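PDB 3OXN: putative transcriptional regulator, LysR family from Vibrio parahaemolyticus, which is probably a DNA-binding transcription factor of the LysR family, represented here by its substrate-binding (effector-binding) domain. Local coordinates for residues S115-M120 with L160-T165; V93-S98 with K183-Q188; M30-P35 with A168-L173; D111-H116 with P139-V144; I123-K128 with V144-H149. All blocks are in the same frame, centred on the assembly; numbering follows the deposited sequence.

Contact 1 of 5, residues S115-M120 with L160-T165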
# COMPACT_ATOMS: atom_id res chain seq x y z
N SER A 115 6.56 17.90 -20.55
CA SER A 115 7.80 17.48 -21.21
C SER A 115 8.57 16.43 -20.43
O SER A 115 9.66 16.06 -20.83
CB SER A 115 8.75 18.67 -21.39
OG SER A 115 8.08 19.91 -21.31
N HIS A 116 8.03 15.98 -19.31
CA HIS A 116 8.80 15.10 -18.43
C HIS A 116 8.08 13.78 -18.16
O HIS A 116 6.85 13.72 -18.25
CB HIS A 116 9.10 15.81 -17.11
CG HIS A 116 10.17 16.86 -17.20
ND1 HIS A 116 11.49 16.62 -16.89
CD2 HIS A 116 10.10 18.17 -17.55
CE1 HIS A 116 12.19 17.72 -17.06
NE2 HIS A 116 11.38 18.68 -17.46
N PRO A 117 8.85 12.73 -17.81
CA PRO A 117 8.27 11.42 -17.48
C PRO A 117 7.46 11.57 -16.21
O PRO A 117 7.91 12.24 -15.28
CB PRO A 117 9.50 10.55 -17.18
CG PRO A 117 10.70 11.40 -17.44
CD PRO A 117 10.28 12.81 -17.48
N HIS A 118 6.28 10.96 -16.16
CA HIS A 118 5.40 11.11 -15.02
C HIS A 118 5.29 9.80 -14.26
O HIS A 118 5.12 8.75 -14.87
CB HIS A 118 4.00 11.55 -15.48
CG HIS A 118 3.90 12.99 -15.88
ND1 HIS A 118 4.54 13.49 -17.00
CD2 HIS A 118 3.22 14.02 -15.34
CE1 HIS A 118 4.26 14.78 -17.11
NE2 HIS A 118 3.46 15.13 -16.12
N ALA A 119 5.38 9.88 -12.93
CA ALA A 119 5.12 8.74 -12.05
C ALA A 119 3.88 9.01 -11.20
O ALA A 119 3.88 9.93 -10.39
CB ALA A 119 6.32 8.44 -11.18
N MSE A 120 2.82 8.23 -11.38
CA MSE A 120 1.56 8.53 -10.70
C MSE A 120 1.29 7.65 -9.50
O MSE A 120 0.96 6.48 -9.64
CB MSE A 120 0.39 8.40 -11.66
CG MSE A 120 -0.92 8.72 -11.01
SE MSE A 120 -2.32 9.13 -12.31
CE MSE A 120 -1.31 10.29 -13.54
N LEU A 160 15.76 8.65 -13.61
CA LEU A 160 14.78 9.33 -14.47
C LEU A 160 14.21 10.62 -13.87
O LEU A 160 13.79 10.66 -12.72
CB LEU A 160 13.60 8.40 -14.79
CG LEU A 160 13.82 7.11 -15.58
CD1 LEU A 160 12.47 6.58 -16.05
CD2 LEU A 160 14.76 7.31 -16.78
N PRO A 161 14.16 11.69 -14.67
CA PRO A 161 13.66 12.97 -14.15
C PRO A 161 12.14 12.93 -14.02
O PRO A 161 11.45 13.72 -14.68
CB PRO A 161 14.03 13.97 -15.24
CG PRO A 161 14.56 13.15 -16.42
CD PRO A 161 14.28 11.71 -16.14
N ILE A 162 11.62 12.03 -13.18
CA ILE A 162 10.17 11.91 -13.11
C ILE A 162 9.52 12.97 -12.24
O ILE A 162 10.12 13.47 -11.29
CB ILE A 162 9.71 10.52 -12.63
CG1 ILE A 162 10.52 10.09 -11.42
CG2 ILE A 162 9.77 9.51 -13.77
CD1 ILE A 162 9.94 8.88 -10.71
N ILE A 163 8.30 13.34 -12.61
CA ILE A 163 7.44 14.15 -11.78
C ILE A 163 6.39 13.23 -11.18
O ILE A 163 5.58 12.63 -11.91
CB ILE A 163 6.76 15.27 -12.58
CG1 ILE A 163 7.80 16.25 -13.13
CG2 ILE A 163 5.73 15.99 -11.74
CD1 ILE A 163 7.30 17.02 -14.32
N ILE A 164 6.41 13.12 -9.86
CA ILE A 164 5.54 12.21 -9.13
C ILE A 164 4.23 12.88 -8.74
O ILE A 164 4.22 13.71 -7.84
CB ILE A 164 6.22 11.70 -7.83
CG1 ILE A 164 7.48 10.89 -8.13
CG2 ILE A 164 5.28 10.84 -7.05
CD1 ILE A 164 8.68 11.73 -8.51
N THR A 165 3.13 12.56 -9.41
CA THR A 165 1.83 13.10 -9.00
C THR A 165 1.25 12.29 -7.85
O THR A 165 1.36 11.08 -7.84
CB THR A 165 0.82 13.10 -10.14
OG1 THR A 165 1.30 13.93 -11.21
CG2 THR A 165 -0.51 13.61 -9.62

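Contact 2 of 5, residues V93-S98 with K183-Q188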
# COMPACT_ATOMS: atom_id res chain seq x y z
N VAL A 93 -4.62 17.30 -5.59
CA VAL A 93 -3.44 16.63 -6.14
C VAL A 93 -2.20 17.54 -6.25
O VAL A 93 -2.31 18.71 -6.57
CB VAL A 93 -3.75 15.92 -7.49
CG1 VAL A 93 -2.55 15.95 -8.41
CG2 VAL A 93 -4.17 14.51 -7.23
N LEU A 94 -1.02 16.98 -5.97
CA LEU A 94 0.20 17.77 -5.90
C LEU A 94 1.35 16.98 -6.52
O LEU A 94 1.26 15.77 -6.66
CB LEU A 94 0.49 18.09 -4.43
CG LEU A 94 0.70 19.55 -4.01
CD1 LEU A 94 -0.36 20.48 -4.60
CD2 LEU A 94 0.72 19.66 -2.49
N CYS A 95 2.43 17.65 -6.91
CA CYS A 95 3.58 16.98 -7.52
C CYS A 95 4.79 16.91 -6.61
O CYS A 95 5.00 17.78 -5.77
CB CYS A 95 3.96 17.69 -8.81
SG CYS A 95 2.66 17.52 -10.01
N LEU A 96 5.61 15.88 -6.81
CA LEU A 96 6.81 15.67 -6.02
C LEU A 96 7.98 15.53 -6.97
O LEU A 96 7.95 14.69 -7.87
CB LEU A 96 6.66 14.39 -5.19
CG LEU A 96 6.35 14.40 -3.68
CD1 LEU A 96 5.74 15.70 -3.18
CD2 LEU A 96 5.49 13.19 -3.30
N LEU A 97 9.02 16.34 -6.78
CA LEU A 97 10.23 16.21 -7.59
C LEU A 97 11.45 15.91 -6.74
O LEU A 97 11.51 16.31 -5.60
CB LEU A 97 10.51 17.49 -8.39
CG LEU A 97 9.35 18.07 -9.17
CD1 LEU A 97 9.90 19.11 -10.09
CD2 LEU A 97 8.70 16.97 -9.94
N SER A 98 12.44 15.23 -7.30
CA SER A 98 13.71 15.03 -6.63
C SER A 98 14.39 16.37 -6.48
O SER A 98 14.20 17.26 -7.31
CB SER A 98 14.61 14.08 -7.44
OG SER A 98 15.92 14.04 -6.92
N LYS A 183 5.65 20.74 -6.14
CA LYS A 183 5.20 21.78 -7.06
C LYS A 183 3.69 21.63 -7.33
O LYS A 183 3.21 20.52 -7.49
CB LYS A 183 5.99 21.71 -8.36
CG LYS A 183 7.50 21.77 -8.16
CD LYS A 183 8.02 23.18 -8.31
CE LYS A 183 9.19 23.47 -7.36
NZ LYS A 183 8.74 23.68 -5.94
N PRO A 184 2.94 22.74 -7.35
CA PRO A 184 1.52 22.64 -7.71
C PRO A 184 1.30 22.07 -9.13
O PRO A 184 2.22 22.06 -9.95
CB PRO A 184 1.05 24.09 -7.67
CG PRO A 184 1.98 24.78 -6.75
CD PRO A 184 3.31 24.09 -6.89
N LEU A 185 0.10 21.59 -9.39
CA LEU A 185 -0.27 21.16 -10.73
C LEU A 185 -0.37 22.39 -11.60
O LEU A 185 -1.12 23.31 -11.28
CB LEU A 185 -1.64 20.49 -10.70
CG LEU A 185 -1.73 19.09 -10.13
CD1 LEU A 185 -3.18 18.69 -10.07
CD2 LEU A 185 -0.90 18.13 -10.97
N PRO A 186 0.37 22.41 -12.73
CA PRO A 186 0.45 23.57 -13.60
C PRO A 186 -0.84 23.74 -14.37
O PRO A 186 -0.81 24.23 -15.50
CB PRO A 186 1.56 23.21 -14.59
CG PRO A 186 2.13 21.93 -14.12
CD PRO A 186 1.08 21.27 -13.31
N PHE A 187 -1.96 23.31 -13.79
CA PHE A 187 -3.26 23.53 -14.41
C PHE A 187 -4.37 23.63 -13.39
O PHE A 187 -4.17 23.39 -12.20
CB PHE A 187 -3.57 22.46 -15.47
CG PHE A 187 -3.49 21.05 -14.97
CD1 PHE A 187 -4.59 20.44 -14.38
CD2 PHE A 187 -2.32 20.32 -15.11
CE1 PHE A 187 -4.51 19.12 -13.93
CE2 PHE A 187 -2.24 18.99 -14.66
CZ PHE A 187 -3.34 18.39 -14.08
N GLN A 188 -5.55 24.02 -13.86
CA GLN A 188 -6.70 24.14 -12.99
C GLN A 188 -7.22 22.75 -12.77
O GLN A 188 -7.53 22.03 -13.73
CB GLN A 188 -7.79 25.00 -13.63
CG GLN A 188 -8.86 25.47 -12.64
CD GLN A 188 -10.26 25.51 -13.25
OE1 GLN A 188 -10.43 25.79 -14.44
NE2 GLN A 188 -11.28 25.22 -12.43

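Contact 3 of 5, residues M30-P35 with A168-L173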
# COMPACT_ATOMS: atom_id res chain seq x y z
N MSE A 30 -4.53 5.36 3.70
CA MSE A 30 -3.84 4.42 4.56
C MSE A 30 -2.51 4.97 5.02
O MSE A 30 -1.87 4.41 5.91
CB MSE A 30 -3.62 3.11 3.80
CG MSE A 30 -3.53 1.92 4.71
SE MSE A 30 -5.08 1.87 5.90
CE MSE A 30 -4.15 1.24 7.51
N GLN A 31 -2.11 6.06 4.40
CA GLN A 31 -0.82 6.69 4.68
C GLN A 31 -0.97 8.09 5.29
O GLN A 31 -0.04 8.58 5.93
CB GLN A 31 0.00 6.78 3.39
CG GLN A 31 0.77 5.51 3.05
CD GLN A 31 1.24 5.49 1.60
OE1 GLN A 31 2.08 4.67 1.22
NE2 GLN A 31 0.69 6.38 0.78
N THR A 32 -2.12 8.72 5.09
CA THR A 32 -2.25 10.12 5.42
C THR A 32 -3.38 10.35 6.40
O THR A 32 -3.31 11.26 7.22
CB THR A 32 -2.53 10.98 4.17
OG1 THR A 32 -3.85 10.72 3.71
CG2 THR A 32 -1.55 10.67 3.05
N ILE A 33 -4.42 9.53 6.31
CA ILE A 33 -5.58 9.74 7.16
C ILE A 33 -5.51 8.94 8.43
O ILE A 33 -5.34 9.48 9.51
CB ILE A 33 -6.90 9.33 6.49
CG1 ILE A 33 -7.04 9.96 5.12
CG2 ILE A 33 -8.06 9.71 7.38
CD1 ILE A 33 -8.39 9.72 4.50
N LEU A 34 -5.67 7.63 8.28
CA LEU A 34 -5.76 6.75 9.43
C LEU A 34 -4.54 6.78 10.34
O LEU A 34 -4.69 6.87 11.56
CB LEU A 34 -6.14 5.34 8.98
CG LEU A 34 -7.61 5.37 8.55
CD1 LEU A 34 -7.87 4.56 7.30
CD2 LEU A 34 -8.51 4.93 9.69
N PRO A 35 -3.32 6.72 9.78
CA PRO A 35 -2.18 6.88 10.69
C PRO A 35 -2.42 8.07 11.61
O PRO A 35 -2.24 8.00 12.83
CB PRO A 35 -1.02 7.16 9.74
CG PRO A 35 -1.40 6.45 8.48
CD PRO A 35 -2.91 6.49 8.38
N ALA A 168 -2.49 15.56 -2.55
CA ALA A 168 -1.78 16.65 -1.87
C ALA A 168 -1.12 16.29 -0.53
O ALA A 168 0.08 16.51 -0.34
CB ALA A 168 -2.70 17.83 -1.68
N ASP A 169 -1.92 15.75 0.40
CA ASP A 169 -1.51 15.56 1.79
C ASP A 169 -0.34 14.61 1.88
O ASP A 169 0.49 14.71 2.79
CB ASP A 169 -2.66 15.01 2.65
CG ASP A 169 -4.02 15.57 2.27
OD1 ASP A 169 -4.79 15.90 3.20
OD2 ASP A 169 -4.33 15.67 1.05
N LEU A 170 -0.29 13.68 0.93
CA LEU A 170 0.77 12.68 0.89
C LEU A 170 2.07 13.31 0.43
O LEU A 170 3.12 13.05 1.01
CB LEU A 170 0.39 11.53 -0.04
CG LEU A 170 1.49 10.48 -0.07
CD1 LEU A 170 1.84 10.07 1.36
CD2 LEU A 170 1.08 9.28 -0.87
N ALA A 171 1.99 14.12 -0.62
CA ALA A 171 3.10 14.93 -1.06
C ALA A 171 3.80 15.59 0.14
O ALA A 171 4.99 15.37 0.37
CB ALA A 171 2.62 15.99 -2.03
N TYR A 172 3.06 16.38 0.92
CA TYR A 172 3.64 17.08 2.07
C TYR A 172 4.26 16.13 3.08
O TYR A 172 5.29 16.43 3.70
CB TYR A 172 2.59 17.95 2.76
CG TYR A 172 2.10 19.12 1.94
CD1 TYR A 172 2.98 20.04 1.40
CD2 TYR A 172 0.74 19.32 1.72
CE1 TYR A 172 2.53 21.12 0.66
CE2 TYR A 172 0.28 20.40 0.99
CZ TYR A 172 1.18 21.30 0.46
OH TYR A 172 0.72 22.38 -0.29
N LEU A 173 3.62 14.98 3.26
CA LEU A 173 4.05 14.01 4.24
C LEU A 173 5.43 13.41 3.92
O LEU A 173 6.32 13.41 4.77
CB LEU A 173 2.99 12.92 4.38
CG LEU A 173 2.91 12.31 5.77
CD1 LEU A 173 1.52 11.74 6.01
CD2 LEU A 173 3.96 11.23 5.91

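Contact 4 of 5, residues D111-H116 with P139-V144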
# COMPACT_ATOMS: atom_id res chain seq x y z
N ASP A 111 3.84 23.55 -19.75
CA ASP A 111 4.76 22.98 -20.70
C ASP A 111 5.78 22.11 -19.99
O ASP A 111 6.00 20.98 -20.40
CB ASP A 111 5.49 24.02 -21.55
CG ASP A 111 6.58 23.38 -22.42
OD1 ASP A 111 6.27 22.40 -23.15
OD2 ASP A 111 7.74 23.84 -22.37
N ASP A 112 6.42 22.61 -18.94
CA ASP A 112 7.43 21.81 -18.25
C ASP A 112 6.84 20.49 -17.80
O ASP A 112 7.44 19.42 -17.98
CB ASP A 112 7.99 22.55 -17.04
CG ASP A 112 8.45 23.96 -17.38
OD1 ASP A 112 7.58 24.83 -17.66
OD2 ASP A 112 9.67 24.20 -17.34
N TYR A 113 5.65 20.56 -17.21
CA TYR A 113 4.95 19.36 -16.76
C TYR A 113 4.86 18.35 -17.92
O TYR A 113 5.27 17.19 -17.79
CB TYR A 113 3.56 19.76 -16.25
CG TYR A 113 2.77 18.67 -15.57
CD1 TYR A 113 1.73 18.03 -16.21
CD2 TYR A 113 3.06 18.30 -14.26
CE1 TYR A 113 1.01 17.04 -15.59
CE2 TYR A 113 2.35 17.31 -13.62
CZ TYR A 113 1.32 16.68 -14.29
OH TYR A 113 0.61 15.67 -13.67
N LEU A 114 4.34 18.81 -19.06
CA LEU A 114 4.11 17.97 -20.23
C LEU A 114 5.37 17.46 -20.96
O LEU A 114 5.25 16.65 -21.88
CB LEU A 114 3.19 18.69 -21.22
CG LEU A 114 1.69 18.45 -21.07
CD1 LEU A 114 1.29 18.19 -19.64
CD2 LEU A 114 0.90 19.62 -21.63
N SER A 115 6.56 17.90 -20.55
CA SER A 115 7.80 17.48 -21.21
C SER A 115 8.57 16.43 -20.43
O SER A 115 9.66 16.06 -20.83
CB SER A 115 8.75 18.67 -21.39
OG SER A 115 8.08 19.91 -21.31
N HIS A 116 8.03 15.98 -19.31
CA HIS A 116 8.80 15.10 -18.43
C HIS A 116 8.08 13.78 -18.16
O HIS A 116 6.85 13.72 -18.25
CB HIS A 116 9.10 15.81 -17.11
CG HIS A 116 10.17 16.86 -17.20
ND1 HIS A 116 11.49 16.62 -16.89
CD2 HIS A 116 10.10 18.17 -17.55
CE1 HIS A 116 12.19 17.72 -17.06
NE2 HIS A 116 11.38 18.68 -17.46
N PRO A 139 -1.26 17.94 -25.08
CA PRO A 139 -0.44 16.82 -25.55
C PRO A 139 -0.50 15.69 -24.55
O PRO A 139 -0.83 15.89 -23.39
CB PRO A 139 0.96 17.43 -25.58
CG PRO A 139 0.70 18.83 -25.96
CD PRO A 139 -0.57 19.23 -25.26
N GLN A 140 -0.18 14.49 -25.01
CA GLN A 140 -0.05 13.35 -24.11
C GLN A 140 1.21 13.57 -23.26
O GLN A 140 2.21 14.09 -23.74
CB GLN A 140 0.14 12.11 -24.97
CG GLN A 140 -0.82 10.97 -24.73
CD GLN A 140 -0.91 10.07 -25.96
OE1 GLN A 140 -1.50 10.45 -26.98
NE2 GLN A 140 -0.29 8.88 -25.88
N ARG A 141 1.18 13.19 -21.99
CA ARG A 141 2.44 13.10 -21.27
C ARG A 141 2.88 11.65 -21.27
O ARG A 141 2.10 10.76 -21.57
CB ARG A 141 2.32 13.68 -19.86
CG ARG A 141 1.57 12.82 -18.90
CD ARG A 141 1.06 13.66 -17.75
NE ARG A 141 0.02 12.98 -16.99
CZ ARG A 141 -1.18 12.69 -17.48
NH1 ARG A 141 -1.50 13.02 -18.73
NH2 ARG A 141 -2.06 12.07 -16.71
N LYS A 142 4.15 11.41 -20.97
CA LYS A 142 4.64 10.04 -20.82
C LYS A 142 4.47 9.60 -19.38
O LYS A 142 5.08 10.15 -18.47
CB LYS A 142 6.11 9.92 -21.28
CG LYS A 142 6.98 11.13 -20.85
CD LYS A 142 8.36 11.23 -21.58
CE LYS A 142 9.20 12.40 -21.01
NZ LYS A 142 10.43 12.75 -21.80
N MSE A 143 3.60 8.62 -19.18
CA MSE A 143 3.34 8.03 -17.88
C MSE A 143 4.24 6.82 -17.64
O MSE A 143 3.86 5.69 -17.91
CB MSE A 143 1.89 7.58 -17.84
CG MSE A 143 0.94 8.59 -17.23
SE MSE A 143 0.84 8.13 -15.35
CE MSE A 143 0.41 6.23 -15.54
N VAL A 144 5.44 7.06 -17.15
CA VAL A 144 6.45 6.01 -17.01
C VAL A 144 6.17 5.03 -15.86
O VAL A 144 6.63 3.89 -15.88
CB VAL A 144 7.84 6.64 -16.85
CG1 VAL A 144 8.70 5.84 -15.91
CG2 VAL A 144 8.51 6.81 -18.20

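Contact 5 of 5, residues I123-K128 with V144-H149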
# COMPACT_ATOMS: atom_id res chain seq x y z
N ILE A 123 -3.03 7.37 -6.57
CA ILE A 123 -4.18 8.03 -7.19
C ILE A 123 -5.13 6.96 -7.68
O ILE A 123 -4.73 6.10 -8.46
CB ILE A 123 -3.73 8.80 -8.43
CG1 ILE A 123 -2.86 10.00 -8.04
CG2 ILE A 123 -4.92 9.19 -9.28
CD1 ILE A 123 -3.61 11.17 -7.39
N SER A 124 -6.38 7.01 -7.26
CA SER A 124 -7.35 6.06 -7.79
C SER A 124 -7.64 6.28 -9.28
O SER A 124 -7.51 7.39 -9.79
CB SER A 124 -8.64 6.15 -7.00
OG SER A 124 -9.16 7.46 -7.08
N ASP A 125 -8.03 5.22 -9.99
CA ASP A 125 -8.50 5.33 -11.37
C ASP A 125 -9.51 6.47 -11.54
O ASP A 125 -9.37 7.32 -12.43
CB ASP A 125 -9.14 4.01 -11.83
CG ASP A 125 -8.15 2.84 -11.84
OD1 ASP A 125 -7.21 2.83 -12.67
OD2 ASP A 125 -8.33 1.93 -11.01
N GLY A 126 -10.54 6.47 -10.71
CA GLY A 126 -11.56 7.51 -10.75
C GLY A 126 -10.98 8.92 -10.68
O GLY A 126 -11.45 9.83 -11.38
N VAL A 127 -9.97 9.10 -9.84
CA VAL A 127 -9.24 10.38 -9.78
C VAL A 127 -8.28 10.55 -10.95
O VAL A 127 -8.07 11.66 -11.41
CB VAL A 127 -8.46 10.53 -8.46
CG1 VAL A 127 -7.69 11.86 -8.44
CG2 VAL A 127 -9.40 10.44 -7.28
N LYS A 128 -7.70 9.44 -11.40
CA LYS A 128 -6.87 9.37 -12.61
C LYS A 128 -7.67 9.89 -13.80
O LYS A 128 -7.15 10.61 -14.66
CB LYS A 128 -6.50 7.91 -12.88
CG LYS A 128 -5.14 7.65 -13.49
CD LYS A 128 -5.16 7.64 -15.00
CE LYS A 128 -3.80 7.18 -15.52
NZ LYS A 128 -3.80 6.90 -16.99
N VAL A 144 5.44 7.06 -17.15
CA VAL A 144 6.45 6.01 -17.01
C VAL A 144 6.17 5.03 -15.86
O VAL A 144 6.63 3.89 -15.88
CB VAL A 144 7.84 6.64 -16.85
CG1 VAL A 144 8.70 5.84 -15.91
CG2 VAL A 144 8.51 6.81 -18.20
N LEU A 145 5.43 5.47 -14.85
CA LEU A 145 5.17 4.62 -13.70
C LEU A 145 3.81 4.88 -13.05
O LEU A 145 3.43 6.03 -12.80
CB LEU A 145 6.29 4.75 -12.66
CG LEU A 145 6.10 4.06 -11.30
CD1 LEU A 145 5.69 2.61 -11.47
CD2 LEU A 145 7.37 4.18 -10.44
N ARG A 146 3.06 3.81 -12.79
CA ARG A 146 1.80 3.93 -12.07
C ARG A 146 1.76 2.88 -10.97
O ARG A 146 1.58 1.71 -11.25
CB ARG A 146 0.62 3.75 -13.01
CG ARG A 146 -0.69 3.53 -12.31
CD ARG A 146 -1.56 4.76 -12.35
NE ARG A 146 -2.68 4.58 -11.42
CZ ARG A 146 -3.94 4.34 -11.78
NH1 ARG A 146 -4.27 4.27 -13.06
NH2 ARG A 146 -4.87 4.20 -10.84
N ALA A 147 1.96 3.32 -9.74
CA ALA A 147 1.98 2.41 -8.60
C ALA A 147 0.97 2.86 -7.56
O ALA A 147 0.07 3.64 -7.86
CB ALA A 147 3.37 2.34 -8.00
N TYR A 148 1.11 2.36 -6.33
CA TYR A 148 0.10 2.59 -5.30
C TYR A 148 0.71 2.77 -3.92
O TYR A 148 0.19 3.56 -3.12
CB TYR A 148 -0.93 1.47 -5.29
CG TYR A 148 -2.21 1.82 -6.04
CD1 TYR A 148 -3.15 2.69 -5.48
CD2 TYR A 148 -2.48 1.27 -7.29
CE1 TYR A 148 -4.33 3.00 -6.15
CE2 TYR A 148 -3.66 1.58 -7.97
CZ TYR A 148 -4.58 2.45 -7.39
OH TYR A 148 -5.75 2.75 -8.06
N HIS A 149 1.78 2.04 -3.62
CA HIS A 149 2.69 2.46 -2.57
C HIS A 149 3.66 3.34 -3.32
O HIS A 149 3.89 3.12 -4.51
CB HIS A 149 3.41 1.28 -1.92
CG HIS A 149 2.48 0.20 -1.44
ND1 HIS A 149 1.50 0.42 -0.51
CD2 HIS A 149 2.40 -1.12 -1.77
CE1 HIS A 149 0.83 -0.71 -0.29
NE2 HIS A 149 1.37 -1.65 -1.04

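Contact 1 of 5, residues S115-M120 with L160-T165
Three backbone hydrogen bonds tie Pro117 and Ala119 to Ile163 and Thr165. Ile163 N donates to Pro117 O (2.9 Å), Ala119 N to Ile163 O (2.9 Å) and Thr165 N to Ala119 O (2.9 Å). The last is the least straight, with 132° at the hydrogen. The bonds make a parallel pairing in which His118 faces Ile163, Ala119 faces Ile164 and selenomethionine Met120 faces Thr165. CA-H...O contacts add to it, as between Ile164 CA and Ala119 O at 3.1 Å.

Ala119 and Ile164 share one face of the sheet; His118, Ile163, Met120 and Thr165 share the other. Ile162, just before the strand, touches two residues of 117-120 with its two branches. Its CG1 sits between the backbone N and carbonyl carbon (chi1 46°), which carries Ile162 CD1 to 3.7 Å from Ala119 CB. Ile162 CG2 lies 3.6 Å from Pro117 CB. At the start of the pairing His116 CB meets the tip of Ile163, CD1, at 3.5 Å. The His116 ring has Pro161 O at its edge. Pro161 is the centre of an inverse gamma turn, and its ring crosses that of Pro117, with Pro161 CD on Pro117 CG.

These two strands are neighbours in the five-stranded mixed sheet of one lobe of the domain. Strand 142-146 pairs with the far side of 117-120, and strand 93-98 with the far side of 163-167. Helix 151-156 packs on Ile162 and Ile164, on the Ala119 face.

Contact 2 of 5, residues V93-S98 with K183-Q188
Leu185 turns both of its methyls toward the strand that starts at Val93. A chi1 of -75° sets its CG anti to the carbonyl carbon and brings the branched end to Val93 and Cys95. Leu185 CD1 is 3.3 Å from Val93 CG1, and Leu185 CD2 is 3.7 Å from Cys95 SG. The branched side chains of Val93 and Leu185 cross obliquely. Within the loop, Leu185 CB lies over the centre of one face of the Phe187 ring, 4.2 Å above its plane.

Lys183 and Leu97 meet at about a right angle. Only the start of the lysine takes part: Lys183 CG is 4.1 Å from Leu97 CD1. The chain then bends at each later torsion and leads its amine away from the strand. Leu94 is on the opposite face from Cys95, where Leu94 CD1 comes to 4.2 Å from Pro184 CA.

The backbones are held at one point. Cys95 and Lys183 form an antiparallel hydrogen-bonded pair, with Cys95 N giving to Lys183 O (3.0 Å) and Lys183 N to Cys95 O (3.1 Å). Beyond Lys183 the chain leaves the sheet as a proline-rich loop.

Strand 180-183 is an outermost strand of this sheet within the chain. Along the other edge of strand 93-98 runs strand 163-167, antiparallel to it. Helix 168-177 covers Leu94 and Leu96, while Tyr113 of helix 110-114 packs on Cys95.

Contact 3 of 5, residues M30-P35 with A168-L173
Thr32 meets Leu170 through its methyl. OG1 lies between the backbone N and the carbonyl carbon (chi1 71°), which turns CG2 outward to the facing helix. Thr32 CG2 rests 3.7 Å from Leu170 CB, the one side chain set crosswise to the other. The hydroxyl is engaged within its own helix, where it is hydrogen-bonded to Tyr28 O.

Leu170 holds CG anti to the backbone N (chi1 -179°), which swings its methyls toward Gln31. Gln31 is extended beyond CG and reaches across the leucine at an angle, with Gln31 NE2 3.4 Å from Leu170 CD2. One turn later on the helix, Leu173 uses the tip of its side chain, Leu173 CD1 standing 3.5 Å from Gln31 O. Asp169 only grazes Thr32, with the two CB atoms 4.3 Å apart.

The short helical segments run nearly perpendicular, at 92°, with axes 9.2 Å apart. Helix 28-44 packs on the sheet that contains strands 20-25 and 49-54, and helix 168-177 on the sheet that contains 93-98. The contact thus bridges the two lobes of the domain. It has no hydrogen bond across it. Mostly methyl and methylene groups in van der Waals contact join the lobes here, without a fixed polar link.

Contact 4 of 5, residues D111-H116 with P139-V144
Tyr113 crosses Arg141 at a slant, Tyr113 CE1 lying 4.0 Å from Arg141 CD. The phenol ring and the guanidinium are turned only 21° from one another, but their polar ends have other partners. Tyr113 OH is hydrogen-bonded to Thr165 OG1, and Arg141 NH2 forms a salt bridge with Glu132. The selenomethionine Met143 places its CG over one face of the guanidinium, toward the rim.

Leu114 extends to Pro139. Leu114 CD2 meets Pro139 CD at 3.9 Å. Helix 110-114 is followed, after a short turn, by strand 117-120, the first strand of the beta-alpha-beta unit that returns through strand 142-146. The contact therefore sets the entry to that unit beside the start of its second strand.

Lys142 starts with CG between its backbone N and carbonyl carbon (chi1 40°), then runs out straight across the turn at Ser115 and His116. Lys142 CE lies 3.4 Å from His116 C, and Lys142 NZ is 3.5 Å from Ser115 O, without a hydrogen bond. The turn is tied back to the helix by Ser115 OG, which donates to Asp111 O. Farther along, Val144 O is hydrogen-bonded to Tyr42 of the second subunit.

Contact 5 of 5, residues I123-K128 with V144-H149
Arg146 reaches into the loop at Ile123 and the first turn of the helix that follows. Its CG is anti to the backbone N (chi1 166°), and a bend at chi2 brings the guanidinium to the helix start. Arg146 NH2 makes a weak hydrogen bond to Ile123 O (3.0 Å). Both terminal nitrogens approach one carboxylate oxygen in a salt bridge: Asp125 OD1 is 3.3 Å from Arg146 NH1 and 3.3 Å from Arg146 NH2, the second bond being weak. The carboxylate and guanidinium planes are 69° apart, and NH1 meets OD1 from above the carboxylate plane. Lys128 CG lies over one guanidinium face, 3.5 Å from Arg146 NH1, while the lysine amine goes to Glu132 in a salt bridge.

Helix 125-134 is the crossover helix of the beta-alpha-beta unit made by strands 117-120 and 142-146. Ser124 is its N-cap, with a weak bond from Val127 N to Ser124 OG. Arg146 thus links the end of the second strand to the beginning of the helix.

Ile123 takes part through its backbone carbonyl; the end of its side chain leads away. Tyr148 brings its hydroxyl to the same place: Tyr148 OH is 3.7 Å from Ser124 CA and takes a weak hydrogen bond from Arg146 NH2. Strand 117-120 pairs with one edge of strand 142-146; Leu145 and Arg146 also pair with a parallel strand of the second subunit.

From the N terminus, contact 3 opens first at 30-35 and closes at 168-173, joining the two lobes across the longest loop. Contact 2 begins at 93-98 and closes later, at 183-188, so it crosses contact 3. Contacts 1, 4 and 5 are nested inside both. Contacts 4 and 1 begin in overlapping segments, 111-116 and 115-120, and share Ser115 and His116. Contact 4 closes at 139-144 and contact 1 at 160-165. Contact 5, from 123-128 to 144-149, is nested in contact 1 but crosses contact 4, sharing Val144. Contacts 1, 2, 4 and 5 all reach one sheet, whose strand 163-167 leads directly into the helix of contact 3.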